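Local coordinates for protein putative glycoside hydrolase (Bacteroides ovatus, PDB 4ONZ) that is a putative glycoside hydrolase, probably with the five-bladed beta-propeller fold of its family, at residues 142-147 / 176-181; 207-212 / 232-237. All blocks are in the same frame, centred on the assembly; numbering follows the deposited sequence. Where two conformers were deposited one is given.

Contact 1. Residues 142-147 / 176-181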
loop_
_atom_site.group_PDB
_atom_site.type_symbol
_atom_site.label_atom_id
_atom_site.label_comp_id
_atom_site.label_asym_id
_atom_site.label_seq_id
_atom_site.Cartn_x
_atom_site.Cartn_y
_atom_site.Cartn_z
ATOM N N LYS A 142 -15.911 7.025 11.786
ATOM C CA LYS A 142 -16.008 8.485 11.848
ATOM C C LYS A 142 -14.922 9.071 10.930
ATOM O O LYS A 142 -15.223 9.854 10.036
ATOM C CB LYS A 142 -15.900 9.004 13.290
ATOM C CG LYS A 142 -17.123 8.648 14.135
ATOM C CD LYS A 142 -17.087 9.239 15.537
ATOM C CE LYS A 142 -18.414 9.018 16.257
ATOM N NZ LYS A 142 -18.431 9.599 17.627
ATOM N N LYS A 143 -13.670 8.665 11.150
ATOM C CA LYS A 143 -12.534 9.102 10.334
ATOM C C LYS A 143 -11.627 7.914 10.002
ATOM O O LYS A 143 -11.406 7.036 10.836
ATOM C CB LYS A 143 -11.713 10.171 11.070
ATOM C CG LYS A 143 -12.367 11.543 11.198
ATOM C CD LYS A 143 -12.393 12.287 9.870
ATOM C CE LYS A 143 -13.025 13.668 9.988
ATOM N NZ LYS A 143 -12.196 14.652 10.739
ATOM N N ALA A 144 -11.121 7.889 8.774
ATOM C CA ALA A 144 -10.163 6.888 8.333
ATOM C C ALA A 144 -8.840 7.627 8.576
ATOM O O ALA A 144 -8.662 8.761 8.089
ATOM C CB ALA A 144 -10.354 6.567 6.871
ATOM N N ARG A 145 -7.940 7.025 9.357
ATOM C CA ARG A 145 -6.698 7.702 9.753
ATOM C C ARG A 145 -5.469 6.798 9.672
ATOM O O ARG A 145 -5.514 5.644 10.062
ATOM C CB ARG A 145 -6.841 8.273 11.182
ATOM C CG ARG A 145 -7.981 9.286 11.352
ATOM C CD ARG A 145 -8.115 9.796 12.784
ATOM N NE ARG A 145 -8.697 8.779 13.655
ATOM C CZ ARG A 145 -8.918 8.931 14.956
ATOM N NH1 ARG A 145 -8.591 10.060 15.575
ATOM N NH2 ARG A 145 -9.467 7.933 15.643
ATOM N N LEU A 146 -4.384 7.349 9.138
ATOM C CA LEU A 146 -3.148 6.609 8.974
ATOM C C LEU A 146 -2.579 6.204 10.343
ATOM O O LEU A 146 -2.414 7.052 11.236
ATOM C CB LEU A 146 -2.158 7.451 8.177
ATOM C CG LEU A 146 -0.904 6.773 7.645
ATOM C CD1 LEU A 146 -1.234 5.590 6.741
ATOM C CD2 LEU A 146 -0.080 7.802 6.889
ATOM N N ALA A 147 -2.304 4.909 10.481
ATOM C CA ALA A 147 -1.793 4.335 11.711
ATOM C C ALA A 147 -0.555 3.509 11.444
ATOM O O ALA A 147 -0.277 3.102 10.300
ATOM C CB ALA A 147 -2.871 3.495 12.377
ATOM N N PHE A 176 -8.732 12.915 8.177
ATOM C CA PHE A 176 -9.049 11.746 7.350
ATOM C C PHE A 176 -7.848 11.571 6.408
ATOM O O PHE A 176 -7.525 12.463 5.626
ATOM C CB PHE A 176 -10.333 12.005 6.556
ATOM C CG PHE A 176 -10.909 10.792 5.874
ATOM C CD1 PHE A 176 -10.302 10.254 4.746
ATOM C CD2 PHE A 176 -12.112 10.233 6.322
ATOM C CE1 PHE A 176 -10.849 9.150 4.108
ATOM C CE2 PHE A 176 -12.672 9.143 5.680
ATOM C CZ PHE A 176 -12.030 8.595 4.574
ATOM N N CYS A 177 -7.165 10.435 6.508
ATOM C CA CYS A 177 -5.979 10.176 5.704
ATOM C C CYS A 177 -5.669 8.687 5.638
ATOM O O CYS A 177 -6.089 7.904 6.497
ATOM C CB CYS A 177 -4.765 10.954 6.237
ATOM S SG CYS A 177 -4.345 10.657 7.970
ATOM N N LYS A 178 -4.939 8.311 4.597
ATOM C CA LYS A 178 -4.591 6.919 4.350
ATOM C C LYS A 178 -3.460 6.819 3.333
ATOM O O LYS A 178 -3.059 7.829 2.749
ATOM C CB LYS A 178 -5.808 6.166 3.811
ATOM C CG LYS A 178 -6.406 6.765 2.552
ATOM C CD LYS A 178 -7.588 5.977 2.009
ATOM C CE LYS A 178 -8.742 5.879 2.986
ATOM N NZ LYS A 178 -9.873 5.159 2.345
ATOM N N SER A 179 -2.953 5.595 3.169
ATOM C CA SER A 179 -1.964 5.240 2.152
ATOM C C SER A 179 -0.582 5.863 2.334
ATOM O O SER A 179 -0.256 6.886 1.709
ATOM C CB SER A 179 -2.534 5.548 0.770
ATOM O OG SER A 179 -3.867 5.042 0.658
ATOM N N GLY A 180 0.230 5.228 3.175
ATOM C CA GLY A 180 1.589 5.698 3.470
ATOM C C GLY A 180 2.674 4.864 2.808
ATOM O O GLY A 180 2.768 3.670 3.068
ATOM N N SER A 181 3.496 5.503 1.970
ATOM C CA SER A 181 4.577 4.826 1.237
ATOM C C SER A 181 5.977 5.275 1.674
ATOM O O SER A 181 6.515 6.292 1.198
ATOM C CB SER A 181 4.416 5.058 -0.260
ATOM O OG SER A 181 3.183 4.550 -0.692
HETATM O O HOH W 1 -10.507 15.280 7.893
#
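The carbonyl oxygen Ala144 O is gripped twice by the incoming chain: Cys177 N donates a 2.7 Å hydrogen bond, the donor tilted 26° from the carbonyl plane, and Phe176 CA sits 3.1 Å from the same oxygen with its C-H turned toward it, a CA-H...O contact. One residue further on, the pattern departs from a regular sheet. Cys177 O lies near Leu146 N at a poor angle, and the sulfur takes a hydrogen bond instead, Leu146 N to Cys177 SG at 3.5 Å and nearly straight (175°). With chi1 at 56°, SG stands between its own N and carbonyl carbon, where Leu146 N can point at it. Phe176 lays one ring face over the methyl of Ala144, whose CB is 3.7 Å from the ring centroid, a CH-pi contact, while Lys143 CD comes in at the ring edge. The Lys143 amine goes on to Asn174 O and, weakly, to a water that also accepts from Phe176 N (3.0 Å). At the other end, Leu146 CD1 leans on the backbone at Gly180 N, 3.9 Å away. The run entering strand 180-187 is thus fastened alongside strand 144-151 by one backbone bond, a softer thiol acceptor and carbon packing, rather than by continuous strand pairing.

Contact 2. Residues 207-212 / 232-237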
loop_
_atom_site.group_PDB
_atom_site.type_symbol
_atom_site.label_atom_id
_atom_site.label_comp_id
_atom_site.label_asym_id
_atom_site.label_seq_id
_atom_site.Cartn_x
_atom_site.Cartn_y
_atom_site.Cartn_z
ATOM N N HIS A 207 -6.206 11.779 -2.121
ATOM C CA HIS A 207 -6.637 12.844 -3.031
ATOM C C HIS A 207 -5.501 13.684 -3.603
ATOM O O HIS A 207 -5.707 14.473 -4.523
ATOM C CB HIS A 207 -7.642 13.765 -2.348
ATOM C CG HIS A 207 -8.912 13.079 -1.975
ATOM N ND1 HIS A 207 -10.020 13.066 -2.794
ATOM C CD2 HIS A 207 -9.245 12.364 -0.876
ATOM C CE1 HIS A 207 -10.986 12.378 -2.209
ATOM N NE2 HIS A 207 -10.539 11.938 -1.045
ATOM N N ALA A 208 -4.328 13.546 -3.010
ATOM C CA ALA A 208 -3.121 14.202 -3.466
ATOM C C ALA A 208 -1.982 13.401 -2.874
ATOM O O ALA A 208 -2.195 12.617 -1.959
ATOM C CB ALA A 208 -3.066 15.626 -2.966
ATOM N N ILE A 209 -0.781 13.593 -3.393
ATOM C CA ILE A 209 0.388 12.958 -2.823
ATOM C C ILE A 209 1.083 14.012 -1.967
ATOM O O ILE A 209 1.504 15.060 -2.467
ATOM C CB ILE A 209 1.370 12.439 -3.884
ATOM C CG1 ILE A 209 0.698 11.420 -4.814
ATOM C CG2 ILE A 209 2.615 11.847 -3.218
ATOM C CD1 ILE A 209 0.290 10.117 -4.174
ATOM N N TYR A 210 1.177 13.714 -0.676
ATOM C CA TYR A 210 1.851 14.543 0.300
ATOM C C TYR A 210 3.101 13.815 0.773
ATOM O O TYR A 210 3.418 12.723 0.290
ATOM C CB TYR A 210 0.963 14.761 1.517
ATOM C CG TYR A 210 -0.402 15.342 1.236
ATOM C CD1 TYR A 210 -0.574 16.705 1.087
ATOM C CD2 TYR A 210 -1.530 14.534 1.183
ATOM C CE1 TYR A 210 -1.822 17.252 0.857
ATOM C CE2 TYR A 210 -2.786 15.079 0.957
ATOM C CZ TYR A 210 -2.922 16.443 0.800
ATOM O OH TYR A 210 -4.166 17.009 0.570
ATOM N N ALA A 211 3.790 14.413 1.740
ATOM C CA ALA A 211 4.980 13.829 2.321
ATOM C C ALA A 211 4.998 14.027 3.831
ATOM O O ALA A 211 4.266 14.863 4.378
ATOM C CB ALA A 211 6.227 14.421 1.693
ATOM N N ALA A 212 5.790 13.208 4.505
ATOM C CA ALA A 212 5.973 13.322 5.945
ATOM C C ALA A 212 7.342 12.783 6.312
ATOM O O ALA A 212 7.867 11.910 5.625
ATOM C CB ALA A 212 4.897 12.572 6.695
ATOM N N LYS A 232 1.207 19.699 -1.333
ATOM C CA LYS A 232 0.873 18.682 -2.331
ATOM C C LYS A 232 1.990 18.584 -3.354
ATOM O O LYS A 232 2.422 19.597 -3.910
ATOM C CB LYS A 232 -0.429 19.018 -3.054
ATOM C CG LYS A 232 -1.642 19.061 -2.156
ATOM C CD LYS A 232 -2.876 19.497 -2.918
ATOM C CE LYS A 232 -4.069 19.525 -1.984
ATOM N NZ LYS A 232 -5.329 19.872 -2.687
ATOM N N ILE A 233 2.448 17.362 -3.598
ATOM C CA ILE A 233 3.483 17.092 -4.580
ATOM C C ILE A 233 2.849 16.924 -5.958
ATOM O O ILE A 233 3.344 17.477 -6.933
ATOM C CB ILE A 233 4.301 15.862 -4.177
ATOM C CG1 ILE A 233 4.971 16.156 -2.825
ATOM C CG2 ILE A 233 5.331 15.549 -5.250
ATOM C CD1 ILE A 233 5.796 15.018 -2.273
ATOM N N ILE A 234 1.799 16.105 -6.034
ATOM C CA ILE A 234 0.964 15.997 -7.230
ATOM C C ILE A 234 -0.485 15.876 -6.791
ATOM O O ILE A 234 -0.778 15.616 -5.614
ATOM C CB ILE A 234 1.307 14.826 -8.170
ATOM C CG1 ILE A 234 1.198 13.472 -7.454
ATOM C CG2 ILE A 234 2.686 15.041 -8.780
ATOM C CD1 ILE A 234 1.110 12.316 -8.422
ATOM N N GLN A 235 -1.380 16.101 -7.742
ATOM C CA GLN A 235 -2.805 15.994 -7.508
ATOM C C GLN A 235 -3.474 15.518 -8.794
ATOM O O GLN A 235 -2.808 15.354 -9.820
ATOM C CB GLN A 235 -3.378 17.313 -6.975
ATOM C CG GLN A 235 -3.057 18.536 -7.803
ATOM C CD GLN A 235 -3.263 19.807 -7.005
ATOM O OE1 GLN A 235 -2.300 20.451 -6.607
ATOM N NE2 GLN A 235 -4.515 20.136 -6.711
ATOM N N PRO A 236 -4.779 15.245 -8.736
ATOM C CA PRO A 236 -5.477 14.725 -9.910
ATOM C C PRO A 236 -5.507 15.653 -11.113
ATOM O O PRO A 236 -5.468 16.878 -10.964
ATOM C CB PRO A 236 -6.884 14.456 -9.380
ATOM C CG PRO A 236 -6.668 14.167 -7.938
ATOM C CD PRO A 236 -5.597 15.109 -7.517
ATOM N N ARG A 237 -5.594 15.041 -12.293
ATOM C CA ARG A 237 -5.558 15.728 -13.565
ATOM C C ARG A 237 -6.724 15.340 -14.450
ATOM O O ARG A 237 -6.910 14.158 -14.745
ATOM C CB ARG A 237 -4.307 15.307 -14.332
ATOM C CG ARG A 237 -2.994 15.546 -13.638
ATOM C CD ARG A 237 -1.839 15.032 -14.490
ATOM N NE ARG A 237 -1.767 13.571 -14.560
ATOM C CZ ARG A 237 -0.819 12.897 -15.213
ATOM N NH1 ARG A 237 0.133 13.546 -15.872
ATOM N NH2 ARG A 237 -0.818 11.569 -15.220
HETATM O O HOH W 2 -6.207 17.488 -4.536
#
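This is a backbone hydrogen-bonded contact between a chain entering strand 210-214 and the irregular loop 232-237, which heads back toward strand 245-255; the two run roughly antiparallel. Ile209 carries it with both of its polar backbone atoms. Its N donates to Ile234 O at 3.0 Å, and its O accepts from Ile233 N at 2.7 Å, with the N-H arriving almost straight down the C=O bond. Ile234 N, also buried here, has no partner in the model. Beside these bonds, the side chains of Ile209 and Ile234 run side by side and are pressed tight, Ile209 CG1 to Ile234 CG1 at 3.4 Å. A chi1 of 59° places Ile234 CG1 between its own N and carbonyl carbon, which brings it against Ile209. The loop is thereby tied to a mixed sheet of what is, for this family, a beta-propeller: its Ile233 touches Tyr203 and Val296, and Ile234 touches Val296, while Ile209 itself packs on Tyr203 and Cys248. Ile233 CD1 reaches Ala211 CB (4.0 Å). Toward the surface, extended Lys232 lies alongside Tyr210, pointing the same way, its CG meeting Tyr210 CE1 obliquely at 3.5 Å; Tyr210 also stacks with Trp204. Lys232 NZ donates a hydrogen bond to a water 3.1 Å away, and the water donates in turn to His207 O. Pro236 CD closes against the same carbonyl oxygen of His207, at 3.1 Å.

Contact 1 closes before contact 2 opens, so the two follow one another along the chain, with centres 14 Å apart and nearest atoms about 6 Å apart, without touching. The mixed sheet is what they share. Contact 1 fixes the lead-in to its strand 180-187 against the four-stranded sheet that ends at 158-162; contact 2 ties a loop alongside the lead-in to strand 210-214. Strand 200-204 lies between those two strands, antiparallel to both, and Trp204 touches Cys177 and also stacks with Tyr210. One contact therefore joins successive sheets, whereas the other ties down a connection within the later one, consistent with a propeller.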